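Local coordinates for putative exported protein (Bacteroides fragilis, PDB 3FZX) that is of unconfirmed function but binds calcium ions and folds into a YmcC-like antiparallel beta-barrel, consistent with an exported lipid-binding protein, at residues D39-Y44 and M48-N53; A52-A57 and V99-D104; W188-P191 and I195-S198; V70-D75 and G103-Y108; A8-N13 and D110-P115. All coordinates share one frame; numbering follows the deposited sequence. Where two conformers were deposited one is given.

Contact 1: D39-Y44 and M48-N53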
# COMPACT_ATOMS: atom_id res chain seq x y z
N ASP A 39 -4.98 15.12 8.05
CA ASP A 39 -4.03 16.17 7.64
C ASP A 39 -4.54 16.86 6.39
O ASP A 39 -4.60 18.07 6.34
CB ASP A 39 -2.64 15.59 7.36
CG ASP A 39 -1.53 16.66 7.35
OD1 ASP A 39 -1.29 17.26 8.42
OD2 ASP A 39 -0.87 16.90 6.31
N GLN A 40 -4.92 16.09 5.38
CA GLN A 40 -5.39 16.66 4.12
C GLN A 40 -6.41 15.77 3.45
O GLN A 40 -6.30 14.56 3.51
CB GLN A 40 -4.20 16.84 3.16
CG GLN A 40 -3.32 18.07 3.43
CD GLN A 40 -4.09 19.39 3.30
OE1 GLN A 40 -4.86 19.59 2.35
NE2 GLN A 40 -3.87 20.30 4.25
N ALA A 41 -7.42 16.37 2.82
CA ALA A 41 -8.38 15.63 2.00
C ALA A 41 -8.23 16.17 0.59
O ALA A 41 -8.24 17.38 0.40
CB ALA A 41 -9.76 15.83 2.49
N TYR A 42 -8.06 15.29 -0.39
CA TYR A 42 -7.91 15.65 -1.79
C TYR A 42 -9.03 15.03 -2.61
O TYR A 42 -9.39 13.86 -2.41
CB TYR A 42 -6.59 15.10 -2.32
CG TYR A 42 -5.36 15.59 -1.58
CD1 TYR A 42 -4.73 16.78 -1.93
CD2 TYR A 42 -4.83 14.85 -0.52
CE1 TYR A 42 -3.60 17.22 -1.25
CE2 TYR A 42 -3.70 15.29 0.17
CZ TYR A 42 -3.08 16.48 -0.20
OH TYR A 42 -1.97 16.93 0.47
N GLU A 43 -9.54 15.78 -3.58
CA GLU A 43 -10.61 15.31 -4.43
C GLU A 43 -10.08 14.89 -5.77
O GLU A 43 -9.29 15.61 -6.38
CB GLU A 43 -11.66 16.40 -4.61
CG GLU A 43 -12.52 16.57 -3.34
CD GLU A 43 -13.01 18.00 -3.11
OE1 GLU A 43 -12.93 18.85 -4.03
OE2 GLU A 43 -13.48 18.28 -1.98
N TYR A 44 -10.50 13.72 -6.22
CA TYR A 44 -10.17 13.19 -7.51
C TYR A 44 -11.50 12.83 -8.18
O TYR A 44 -12.48 12.56 -7.50
CB TYR A 44 -9.29 11.95 -7.37
CG TYR A 44 -7.87 12.26 -6.93
CD1 TYR A 44 -6.89 12.53 -7.88
CD2 TYR A 44 -7.52 12.33 -5.58
CE1 TYR A 44 -5.59 12.83 -7.50
CE2 TYR A 44 -6.20 12.64 -5.19
CZ TYR A 44 -5.26 12.87 -6.16
OH TYR A 44 -3.97 13.17 -5.83
N MSE A 48 -12.19 10.28 -3.29
CA MSE A 48 -11.37 11.10 -2.40
C MSE A 48 -10.13 10.39 -1.84
O MSE A 48 -10.12 9.16 -1.71
CB MSE A 48 -12.29 11.50 -1.24
CG MSE A 48 -11.69 12.22 -0.07
SE MSE A 48 -13.19 13.21 0.84
CE MSE A 48 -14.33 11.66 1.26
N GLU A 49 -9.11 11.17 -1.52
CA GLU A 49 -7.90 10.70 -0.86
C GLU A 49 -7.73 11.47 0.44
O GLU A 49 -7.74 12.71 0.43
CB GLU A 49 -6.68 10.97 -1.73
CG GLU A 49 -5.40 10.33 -1.20
CD GLU A 49 -5.13 8.97 -1.82
OE1 GLU A 49 -6.09 8.31 -2.29
OE2 GLU A 49 -3.93 8.58 -1.86
N VAL A 50 -7.56 10.76 1.56
CA VAL A 50 -7.34 11.39 2.88
C VAL A 50 -6.00 10.93 3.42
O VAL A 50 -5.75 9.74 3.49
CB VAL A 50 -8.45 11.02 3.90
CG1 VAL A 50 -8.02 11.35 5.34
CG2 VAL A 50 -9.76 11.71 3.57
N VAL A 51 -5.12 11.87 3.75
CA VAL A 51 -3.85 11.58 4.38
C VAL A 51 -4.05 11.94 5.86
O VAL A 51 -4.44 13.08 6.17
CB VAL A 51 -2.69 12.41 3.74
CG1 VAL A 51 -1.39 12.30 4.55
CG2 VAL A 51 -2.45 11.98 2.27
N ALA A 52 -3.80 10.99 6.77
CA ALA A 52 -3.93 11.25 8.20
C ALA A 52 -2.64 10.89 8.93
O ALA A 52 -1.94 9.99 8.52
CB ALA A 52 -5.08 10.46 8.79
N ASN A 53 -2.32 11.64 9.98
CA ASN A 53 -1.24 11.30 10.90
C ASN A 53 -1.76 10.40 12.02
O ASN A 53 -2.84 10.67 12.54
CB ASN A 53 -0.68 12.55 11.56
CG ASN A 53 -0.12 13.52 10.56
OD1 ASN A 53 -0.38 14.72 10.64
ND2 ASN A 53 0.64 13.03 9.60
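The Y42 ring turns its edge to the opposite strand, with E49 O and V51 CG2 near the ring plane, while Y132 of the second subunit stacks on it; the nearest ring atom to the valine, Y42 CE2, lies 4.1 Å from V51 CG2. Y44 CE2 approaches E49 CB obliquely at 3.9 Å, ring and carboxylate planes 68° apart. Y42 CG stands anti to the carbonyl carbon (chi1 -58°), which sets CG beside the backbone N and lets the ring edge, CD2 and CE2, run along E49 and V51. The backbones form an antiparallel ladder. Y42 and E49 form a hydrogen-bonded pair, Y42 N to E49 O at 2.7 Å and E49 N to Y42 O at 2.8 Å, while A41 faces V50 in a non-hydrogen-bonded pair. At D39 the strand carries a classic beta bulge: the single oxygen V51 O accepts from D39 N at 2.8 Å and Q40 N at 3.1 Å. The hairpin of 30-44 and 47-58 is thereby closed, and the second subunit covers the face bearing Y42 and E49. Buried E49 is salt-bridged to R72 and to R130 of the second subunit, pairings that would probably keep its carboxylate ionised at the dimer interface.

Contact 2: A52-A57 and V99-D104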
# COMPACT_ATOMS: atom_id res chain seq x y z
N ALA A 52 -3.80 10.99 6.77
CA ALA A 52 -3.93 11.25 8.20
C ALA A 52 -2.64 10.89 8.93
O ALA A 52 -1.94 9.99 8.52
CB ALA A 52 -5.08 10.46 8.79
N ASN A 53 -2.32 11.64 9.98
CA ASN A 53 -1.24 11.30 10.90
C ASN A 53 -1.76 10.40 12.02
O ASN A 53 -2.84 10.67 12.54
CB ASN A 53 -0.68 12.55 11.56
CG ASN A 53 -0.12 13.52 10.56
OD1 ASN A 53 -0.38 14.72 10.64
ND2 ASN A 53 0.64 13.03 9.60
N TYR A 54 -1.02 9.36 12.37
CA TYR A 54 -1.37 8.50 13.51
C TYR A 54 -0.31 8.60 14.57
O TYR A 54 0.86 8.84 14.27
CB TYR A 54 -1.57 7.04 13.11
CG TYR A 54 -0.34 6.33 12.56
CD1 TYR A 54 0.60 5.74 13.42
CD2 TYR A 54 -0.15 6.20 11.19
CE1 TYR A 54 1.72 5.07 12.92
CE2 TYR A 54 0.97 5.53 10.68
CZ TYR A 54 1.89 4.98 11.55
OH TYR A 54 2.97 4.31 11.03
N THR A 55 -0.77 8.44 15.82
CA THR A 55 0.07 8.27 16.99
C THR A 55 -0.47 7.09 17.82
O THR A 55 -1.68 6.94 18.01
CB THR A 55 0.09 9.51 17.84
OG1 THR A 55 0.67 10.55 17.07
CG2 THR A 55 0.94 9.31 19.06
N PHE A 56 0.45 6.22 18.21
CA PHE A 56 0.21 5.10 19.09
C PHE A 56 0.92 5.48 20.38
O PHE A 56 2.10 5.79 20.36
CB PHE A 56 0.86 3.81 18.57
CG PHE A 56 0.10 3.10 17.49
CD1 PHE A 56 -0.92 2.20 17.82
CD2 PHE A 56 0.42 3.26 16.16
CE1 PHE A 56 -1.64 1.51 16.82
CE2 PHE A 56 -0.30 2.60 15.15
CZ PHE A 56 -1.32 1.71 15.49
N ALA A 57 0.19 5.50 21.48
CA ALA A 57 0.79 5.76 22.79
C ALA A 57 0.39 4.65 23.75
O ALA A 57 -0.49 3.86 23.48
CB ALA A 57 0.36 7.11 23.32
N VAL A 99 10.44 1.76 14.77
CA VAL A 99 9.65 0.74 14.10
C VAL A 99 8.86 1.36 12.96
O VAL A 99 8.26 2.40 13.10
CB VAL A 99 8.68 0.00 15.08
CG1 VAL A 99 7.60 -0.74 14.31
CG2 VAL A 99 9.46 -0.97 15.97
N TYR A 100 8.88 0.68 11.83
CA TYR A 100 8.14 1.08 10.65
C TYR A 100 7.27 -0.06 10.26
O TYR A 100 7.47 -1.19 10.68
CB TYR A 100 9.11 1.41 9.51
CG TYR A 100 9.91 2.63 9.88
CD1 TYR A 100 9.37 3.92 9.71
CD2 TYR A 100 11.15 2.52 10.48
CE1 TYR A 100 10.07 5.06 10.08
CE2 TYR A 100 11.87 3.67 10.85
CZ TYR A 100 11.32 4.92 10.65
OH TYR A 100 12.02 6.03 11.03
N MSE A 101 6.28 0.24 9.44
CA MSE A 101 5.33 -0.76 9.02
C MSE A 101 4.88 -0.52 7.59
O MSE A 101 4.91 0.61 7.10
CB MSE A 101 4.17 -0.81 9.99
CG MSE A 101 3.51 0.50 10.22
SE MSE A 101 2.19 0.35 11.64
CE MSE A 101 3.27 0.93 13.19
N MSE A 102 4.56 -1.61 6.90
CA MSE A 102 4.08 -1.57 5.53
C MSE A 102 3.02 -2.66 5.39
O MSE A 102 3.19 -3.77 5.89
CB MSE A 102 5.21 -1.85 4.54
CG MSE A 102 6.41 -0.89 4.59
SE MSE A 102 6.27 0.72 3.49
CE MSE A 102 4.86 1.72 4.43
N GLY A 103 1.93 -2.33 4.72
CA GLY A 103 0.87 -3.26 4.45
C GLY A 103 0.16 -2.92 3.17
O GLY A 103 0.42 -1.90 2.56
N ASP A 104 -0.74 -3.80 2.76
CA ASP A 104 -1.64 -3.52 1.66
C ASP A 104 -2.63 -2.44 2.05
O ASP A 104 -2.85 -2.19 3.25
CB ASP A 104 -2.47 -4.77 1.35
CG ASP A 104 -1.60 -5.93 0.95
OD1 ASP A 104 -1.21 -5.95 -0.25
OD2 ASP A 104 -1.29 -6.78 1.84
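From CB, the M101 side chain runs to CG, which lies 3.9 Å from Y54 OH on the facing barrel wall. The next atom, SE of this selenomethionine, makes a Met-aromatic contact, 5.5 Å from the centroid of the Y54 ring and 46° off its normal, hence oblique. The terminal CE faces both rings from the same side, 4.4 Å from Y54 CE1 and 4.4 Å from F56 CE2, and is also 4.0 Å from Y54 OH. With CG placed between the backbone N and the carbonyl carbon (chi1 54°) and the chain bent at chi3 (94°), SE and CE curl round the tyrosine hydroxyl. Y54 comes from the opposite direction, and its CE1 lies in plane at the edge of the F56 ring. The backbones stay far apart, more than 11 Å between nearest CA atoms, for strands 47-58 and 99-107 are not neighbours in the sheet and their side chains meet across the barrel interior. L129, L131 and M95 add to the cover of M101. No hydrogen bond joins the two segments; the contact rests on dispersion between the selenomethionine tip, the Y54 ring and hydroxyl, and F56, which CE alone reaches, a largely apolar patch consistent with the suggested lipid-binding role.

Contact 3: W188-P191 and I195-S198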
# COMPACT_ATOMS: atom_id res chain seq x y z
N TRP A 188 -16.02 -3.75 13.67
CA TRP A 188 -17.21 -3.04 13.39
C TRP A 188 -16.75 -1.71 12.81
O TRP A 188 -15.89 -1.05 13.41
CB TRP A 188 -17.98 -2.78 14.67
CG TRP A 188 -18.71 -3.95 15.27
CD1 TRP A 188 -20.03 -4.23 15.12
CD2 TRP A 188 -18.19 -4.91 16.18
NE1 TRP A 188 -20.36 -5.33 15.87
CE2 TRP A 188 -19.26 -5.76 16.55
CE3 TRP A 188 -16.92 -5.15 16.73
CZ2 TRP A 188 -19.10 -6.85 17.42
CZ3 TRP A 188 -16.76 -6.23 17.61
CH2 TRP A 188 -17.85 -7.06 17.95
N TYR A 189 -17.29 -1.34 11.64
CA TYR A 189 -16.91 -0.07 11.02
C TYR A 189 -18.09 0.73 10.51
O TYR A 189 -19.15 0.17 10.20
CB TYR A 189 -15.87 -0.27 9.92
CG TYR A 189 -16.31 -1.10 8.73
CD1 TYR A 189 -16.14 -2.49 8.71
CD2 TYR A 189 -16.85 -0.48 7.59
CE1 TYR A 189 -16.52 -3.25 7.60
CE2 TYR A 189 -17.23 -1.24 6.47
CZ TYR A 189 -17.06 -2.61 6.48
OH TYR A 189 -17.38 -3.34 5.37
N ALA A 190 -17.88 2.04 10.45
CA ALA A 190 -18.92 3.01 10.18
C ALA A 190 -18.41 4.12 9.28
O ALA A 190 -17.21 4.46 9.30
CB ALA A 190 -19.45 3.63 11.50
N PRO A 191 -19.33 4.71 8.48
CA PRO A 191 -19.03 5.86 7.63
C PRO A 191 -18.46 7.02 8.43
O PRO A 191 -18.95 7.30 9.52
CB PRO A 191 -20.39 6.27 7.08
CG PRO A 191 -21.27 5.04 7.21
CD PRO A 191 -20.69 4.17 8.26
N ILE A 195 -12.98 2.14 12.02
CA ILE A 195 -13.19 1.11 13.03
C ILE A 195 -13.75 1.72 14.32
O ILE A 195 -13.12 2.58 14.96
CB ILE A 195 -11.86 0.33 13.39
CG1 ILE A 195 -11.16 -0.22 12.12
CG2 ILE A 195 -12.14 -0.76 14.44
CD1 ILE A 195 -12.05 -0.95 11.16
N VAL A 196 -14.93 1.25 14.70
CA VAL A 196 -15.61 1.68 15.92
C VAL A 196 -15.26 0.74 17.07
O VAL A 196 -15.15 1.17 18.22
CB VAL A 196 -17.13 1.74 15.66
CG1 VAL A 196 -17.92 1.94 16.93
CG2 VAL A 196 -17.42 2.89 14.67
N ARG A 197 -15.11 -0.55 16.76
CA ARG A 197 -14.83 -1.55 17.75
C ARG A 197 -14.13 -2.71 17.09
O ARG A 197 -14.37 -2.99 15.91
CB ARG A 197 -16.13 -2.00 18.40
CG ARG A 197 -15.96 -3.09 19.47
CD ARG A 197 -17.32 -3.60 20.01
NE ARG A 197 -17.08 -4.64 21.01
CZ ARG A 197 -16.82 -4.41 22.31
NH1 ARG A 197 -16.80 -3.19 22.83
NH2 ARG A 197 -16.56 -5.44 23.11
N SER A 198 -13.24 -3.37 17.83
CA SER A 198 -12.65 -4.62 17.38
C SER A 198 -12.37 -5.51 18.57
O SER A 198 -12.22 -5.02 19.70
CB SER A 198 -11.34 -4.39 16.62
OG SER A 198 -10.31 -4.07 17.52
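W188 and R197 form an antiparallel hydrogen-bonded pair, and a classic beta bulge follows because V196 and R197 both face W188. The carbonyl W188 O receives V196 N at 2.8 Å and, weakly, R197 N at 3.5 Å; W188 N returns a bond to R197 O at 2.9 Å. Beyond the bulge, Y189 and I195 face each other as a non-hydrogen-bonded pair. R197 carries the side-chain contact. Its CG is anti to the backbone N (chi1 179°) and the chain stays extended as far as NE, which lays the aliphatic part alongside the indole, both side chains pointing the same way. R197 CD sits over one face of the six-membered ring, 3.9 Å from the W188 ring centroid and 23° off the normal, a CH-pi contact. The guanidinium does not stack: its plane is turned 71° from the indole, with W188 CH2 at its edge, and R197 NH2 forms a salt bridge with E199. R197 O meets the indole at its edge, 3.4 Å from W188 CE3. V196, within the bulge, sets CG2 against A190 CB at 3.8 Å; past it, Y189 CB touches I195 CD1 at 4.1 Å. At V196 the chain turns a corner, which separates what precedes it from strand 197-198. The contact closes the hairpin of strands 180-190 and 194-202; W188 and V196 touch the adjacent strand 161-175 and, beyond it, strand 136-158, with W188 NE1 bonded to E154, while Y189 meets the rings of Y108 and F10, its hydroxyl bonded to P109 O.

Contact 4: V70-D75 and G103-Y108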
# COMPACT_ATOMS: atom_id res chain seq x y z
N VAL A 70 -3.17 6.41 4.83
CA VAL A 70 -4.09 6.87 3.81
C VAL A 70 -5.39 6.09 3.79
O VAL A 70 -5.40 4.88 3.99
CB VAL A 70 -3.39 6.83 2.44
CG1 VAL A 70 -4.35 7.18 1.32
CG2 VAL A 70 -2.21 7.79 2.47
N ALA A 71 -6.49 6.83 3.59
CA ALA A 71 -7.82 6.27 3.38
C ALA A 71 -8.24 6.81 2.02
O ALA A 71 -7.94 7.98 1.71
CB ALA A 71 -8.79 6.74 4.43
N ARG A 72 -8.93 6.00 1.21
CA ARG A 72 -9.33 6.40 -0.12
C ARG A 72 -10.53 5.70 -0.73
O ARG A 72 -10.81 4.54 -0.44
CB ARG A 72 -8.16 6.28 -1.12
CG ARG A 72 -7.73 4.88 -1.44
CD ARG A 72 -6.87 4.73 -2.72
NE ARG A 72 -5.68 5.58 -2.76
CZ ARG A 72 -4.61 5.38 -3.53
NH1 ARG A 72 -4.49 4.29 -4.28
NH2 ARG A 72 -3.61 6.26 -3.50
N CYS A 73 -11.16 6.44 -1.63
CA CYS A 73 -12.25 5.98 -2.45
C CYS A 73 -11.75 6.06 -3.87
O CYS A 73 -11.28 7.09 -4.31
CB CYS A 73 -13.45 6.93 -2.29
SG CYS A 73 -14.95 6.08 -2.17
N SER A 74 -11.82 4.95 -4.58
CA SER A 74 -11.51 4.92 -5.99
C SER A 74 -12.61 4.13 -6.72
O SER A 74 -12.86 2.96 -6.41
CB SER A 74 -10.17 4.31 -6.24
OG SER A 74 -10.01 4.25 -7.64
N ASP A 75 -13.24 4.78 -7.69
CA ASP A 75 -14.44 4.28 -8.34
C ASP A 75 -15.45 4.07 -7.22
O ASP A 75 -15.65 4.98 -6.39
CB ASP A 75 -14.16 3.06 -9.22
CG ASP A 75 -13.43 3.43 -10.53
OD1 ASP A 75 -13.47 4.62 -10.94
OD2 ASP A 75 -12.82 2.52 -11.15
N GLY A 103 1.93 -2.33 4.72
CA GLY A 103 0.87 -3.26 4.45
C GLY A 103 0.16 -2.92 3.17
O GLY A 103 0.42 -1.90 2.56
N ASP A 104 -0.74 -3.80 2.76
CA ASP A 104 -1.64 -3.52 1.66
C ASP A 104 -2.63 -2.44 2.05
O ASP A 104 -2.85 -2.19 3.25
CB ASP A 104 -2.47 -4.77 1.35
CG ASP A 104 -1.60 -5.93 0.95
OD1 ASP A 104 -1.21 -5.95 -0.25
OD2 ASP A 104 -1.29 -6.78 1.84
N LEU A 105 -3.21 -1.78 1.05
CA LEU A 105 -4.40 -0.98 1.28
C LEU A 105 -5.48 -2.07 1.28
O LEU A 105 -5.57 -2.84 0.34
CB LEU A 105 -4.63 0.04 0.17
CG LEU A 105 -3.61 1.15 0.00
CD1 LEU A 105 -3.98 2.01 -1.19
CD2 LEU A 105 -3.53 1.97 1.28
N MSE A 106 -6.26 -2.15 2.34
CA MSE A 106 -7.31 -3.13 2.46
C MSE A 106 -8.70 -2.51 2.22
O MSE A 106 -9.01 -1.43 2.75
CB MSE A 106 -7.25 -3.74 3.86
CG MSE A 106 -8.18 -4.89 4.05
SE MSE A 106 -7.51 -6.00 5.54
CE MSE A 106 -8.10 -4.92 6.91
N ASN A 107 -9.54 -3.23 1.50
CA ASN A 107 -10.86 -2.74 1.09
C ASN A 107 -11.94 -2.95 2.17
O ASN A 107 -11.86 -3.90 2.95
CB ASN A 107 -11.28 -3.41 -0.22
CG ASN A 107 -11.67 -4.87 -0.01
OD1 ASN A 107 -10.92 -5.67 0.58
ND2 ASN A 107 -12.86 -5.21 -0.44
N TYR A 108 -12.91 -2.05 2.22
CA TYR A 108 -14.02 -2.16 3.16
C TYR A 108 -15.30 -1.96 2.37
O TYR A 108 -15.63 -0.83 2.03
CB TYR A 108 -13.90 -1.13 4.29
CG TYR A 108 -12.86 -1.52 5.29
CD1 TYR A 108 -11.50 -1.32 5.02
CD2 TYR A 108 -13.21 -2.17 6.47
CE1 TYR A 108 -10.52 -1.73 5.91
CE2 TYR A 108 -12.25 -2.57 7.37
CZ TYR A 108 -10.90 -2.36 7.09
OH TYR A 108 -9.95 -2.78 7.99
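R72 NH1, which touches L105 CD1 at 3.9 Å, is a polar atom with more than one partner: it is hydrogen-bonded to T128 O of the second subunit and makes a long, weak ion pair with D104 of that subunit, while NE is held by a salt bridge to E49 of the same chain and NH2 by a hydrogen bond to M102 O of the second subunit. Between the two segments themselves there is no hydrogen bond. L105 CD1 lies over one face of the guanidinium, 4.2 Å from R72 CZ, and the two side chains cross at about a right angle. R72 gets there by a folded route: CG lies between the backbone N and the carbonyl carbon (chi1 69°), and a bend at chi3 (54°) brings one face of the guanidinium against the leucine methyl. In L105, CG is anti to the carbonyl carbon, and the other methyl, CD2, reaches strand 63-74, 4.4 Å from V70 O. The CA atoms of V70 and L105 remain 8.3 Å apart, because strand 77-81 lies between strands 63-74 and 99-107 in the sheet; S79 pairs with R72, and S81 touches L105. The L105 side chain thus reaches past the intervening strand to V70 and R72. A buried arginine with NE, NH1 and NH2 each bonded, to E49 and to the dimer partner, and an aliphatic methyl on one face, would probably remain charged and fixed in rotation at the subunit interface.

Contact 5: A8-N13 and D110-P115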
# COMPACT_ATOMS: atom_id res chain seq x y z
N ALA A 8 -19.77 5.21 0.28
CA ALA A 8 -19.45 5.60 1.67
C ALA A 8 -17.94 5.59 1.91
O ALA A 8 -17.21 4.76 1.38
CB ALA A 8 -20.14 4.67 2.64
N PHE A 9 -17.46 6.51 2.74
CA PHE A 9 -16.04 6.66 3.01
C PHE A 9 -15.85 6.30 4.49
O PHE A 9 -16.25 7.05 5.37
CB PHE A 9 -15.62 8.11 2.69
CG PHE A 9 -14.13 8.32 2.60
CD1 PHE A 9 -13.41 8.67 3.73
CD2 PHE A 9 -13.48 8.22 1.39
CE1 PHE A 9 -12.03 8.88 3.66
CE2 PHE A 9 -12.09 8.42 1.29
CZ PHE A 9 -11.37 8.77 2.43
N PHE A 10 -15.22 5.16 4.76
CA PHE A 10 -15.13 4.61 6.13
C PHE A 10 -13.92 5.09 6.91
O PHE A 10 -13.10 4.30 7.30
CB PHE A 10 -15.14 3.08 6.02
CG PHE A 10 -16.38 2.57 5.40
CD1 PHE A 10 -17.59 2.72 6.06
CD2 PHE A 10 -16.37 2.04 4.12
CE1 PHE A 10 -18.77 2.29 5.49
CE2 PHE A 10 -17.55 1.61 3.54
CZ PHE A 10 -18.76 1.73 4.23
N PHE A 11 -13.84 6.41 7.11
CA PHE A 11 -12.71 7.04 7.79
C PHE A 11 -13.03 8.54 7.92
O PHE A 11 -13.75 9.08 7.09
CB PHE A 11 -11.39 6.86 6.99
CG PHE A 11 -10.15 7.14 7.79
CD1 PHE A 11 -9.69 6.19 8.73
CD2 PHE A 11 -9.43 8.31 7.63
CE1 PHE A 11 -8.56 6.43 9.50
CE2 PHE A 11 -8.27 8.56 8.39
CZ PHE A 11 -7.84 7.63 9.33
N PRO A 12 -12.54 9.22 8.95
CA PRO A 12 -12.81 10.65 8.97
C PRO A 12 -12.24 11.35 7.75
O PRO A 12 -11.20 10.95 7.22
CB PRO A 12 -12.09 11.12 10.23
CG PRO A 12 -11.12 10.05 10.53
CD PRO A 12 -11.83 8.80 10.17
N ASN A 13 -12.93 12.38 7.29
CA ASN A 13 -12.52 13.09 6.11
C ASN A 13 -12.56 14.62 6.17
O ASN A 13 -12.32 15.24 5.16
CB ASN A 13 -13.26 12.50 4.89
CG ASN A 13 -14.73 12.43 5.10
OD1 ASN A 13 -15.41 13.40 4.85
ND2 ASN A 13 -15.25 11.28 5.57
N ASP A 110 -19.19 -1.58 1.22
CA ASP A 110 -20.30 -0.76 1.66
C ASP A 110 -21.54 -1.64 1.72
O ASP A 110 -22.29 -1.75 0.74
CB ASP A 110 -20.46 0.39 0.66
CG ASP A 110 -21.58 1.33 1.02
OD1 ASP A 110 -22.28 1.10 2.04
OD2 ASP A 110 -21.72 2.32 0.27
N ALA A 111 -21.74 -2.28 2.86
CA ALA A 111 -22.92 -3.14 3.12
C ALA A 111 -24.19 -2.32 3.04
O ALA A 111 -25.22 -2.78 2.53
CB ALA A 111 -22.81 -3.77 4.50
N PHE A 112 -24.07 -1.09 3.54
CA PHE A 112 -25.19 -0.16 3.71
C PHE A 112 -25.82 0.23 2.39
O PHE A 112 -27.00 0.53 2.37
CB PHE A 112 -24.76 1.11 4.47
CG PHE A 112 -23.95 0.85 5.75
CD1 PHE A 112 -24.57 0.43 6.93
CD2 PHE A 112 -22.56 1.08 5.77
CE1 PHE A 112 -23.82 0.21 8.12
CE2 PHE A 112 -21.80 0.86 6.97
CZ PHE A 112 -22.44 0.44 8.14
N SER A 113 -25.05 0.23 1.30
CA SER A 113 -25.62 0.47 -0.02
C SER A 113 -25.73 -0.84 -0.78
O SER A 113 -26.74 -1.06 -1.42
CB SER A 113 -24.82 1.51 -0.81
OG SER A 113 -23.85 0.92 -1.67
N ASN A 114 -24.71 -1.70 -0.74
CA ASN A 114 -24.72 -3.03 -1.39
C ASN A 114 -24.87 -4.15 -0.37
O ASN A 114 -23.87 -4.65 0.15
CB ASN A 114 -23.43 -3.23 -2.17
CG ASN A 114 -23.15 -2.08 -3.06
OD1 ASN A 114 -24.02 -1.23 -3.28
ND2 ASN A 114 -21.91 -2.00 -3.57
N PRO A 115 -26.12 -4.57 -0.09
CA PRO A 115 -26.37 -5.51 0.99
C PRO A 115 -25.73 -6.87 0.77
O PRO A 115 -25.61 -7.36 -0.37
CB PRO A 115 -27.90 -5.64 0.98
CG PRO A 115 -28.26 -5.45 -0.43
CD PRO A 115 -27.31 -4.41 -0.94
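Packing joins the two loops through F10, which meets the D110 backbone and the F112 ring. F10 CE1 points at the edge of the F112 ring, in its plane, 3.7 Å from F112 CE2, and the two side chains run obliquely to one another. F10 CZ also lies 3.9 Å from D110 CA, which sits near the plane of the F10 ring at its edge. F10 CG is anti to the carbonyl carbon (chi1 -61°), directing the ring from the centre of an inverse gamma turn toward the loop 110-115. A8 CB adds a small contact, 3.7 Å from D110 OD2. Polar contact across the loops is slight: A8 N gives a weak hydrogen bond to D110 OD2 at 3.5 Å. The D110 carboxylate is engaged more firmly within its own loop, where OD1 accepts from S113 N at 3.0 Å in an Asx motif, the donor lying above the carboxylate plane, 62° out of it. The backbone supports the turn, N114 N bonding to D110 O at 2.8 Å. Neighbouring residues extend the packing: Y189 meets F10 edge-to-face, and P191 lies against F10 and F112. The loop before strand 18-25 is thus held to the loop after strand 99-107 mainly by packing of F10 on D110 and F112, while the aspartate carboxylate chiefly shapes its own turn and makes just a weak link across.

Overall arrangement
Contacts 1 and 3 each pair the two strands of a beta hairpin, with backbone ladders and classic bulges. Contacts 3 and 4 are buried, contact 4 against the second subunit; contacts 1, 2 and 5 are partly buried, contact 1 also at the subunit interface. Contacts 2 and 4 both use strand 99-107 and have no backbone pairing: contact 2 crosses the barrel interior through a selenomethionine and two aromatic side chains, contact 4 sets a methyl against a charged arginine. Contacts 1 and 4 are tied directly by the E49 to R72 salt bridge. Contact 5 joins two loops; its phenylalanines F9 and F11 pack on strands of contacts 1 and 4, and F10 meets Y189 of contact 3.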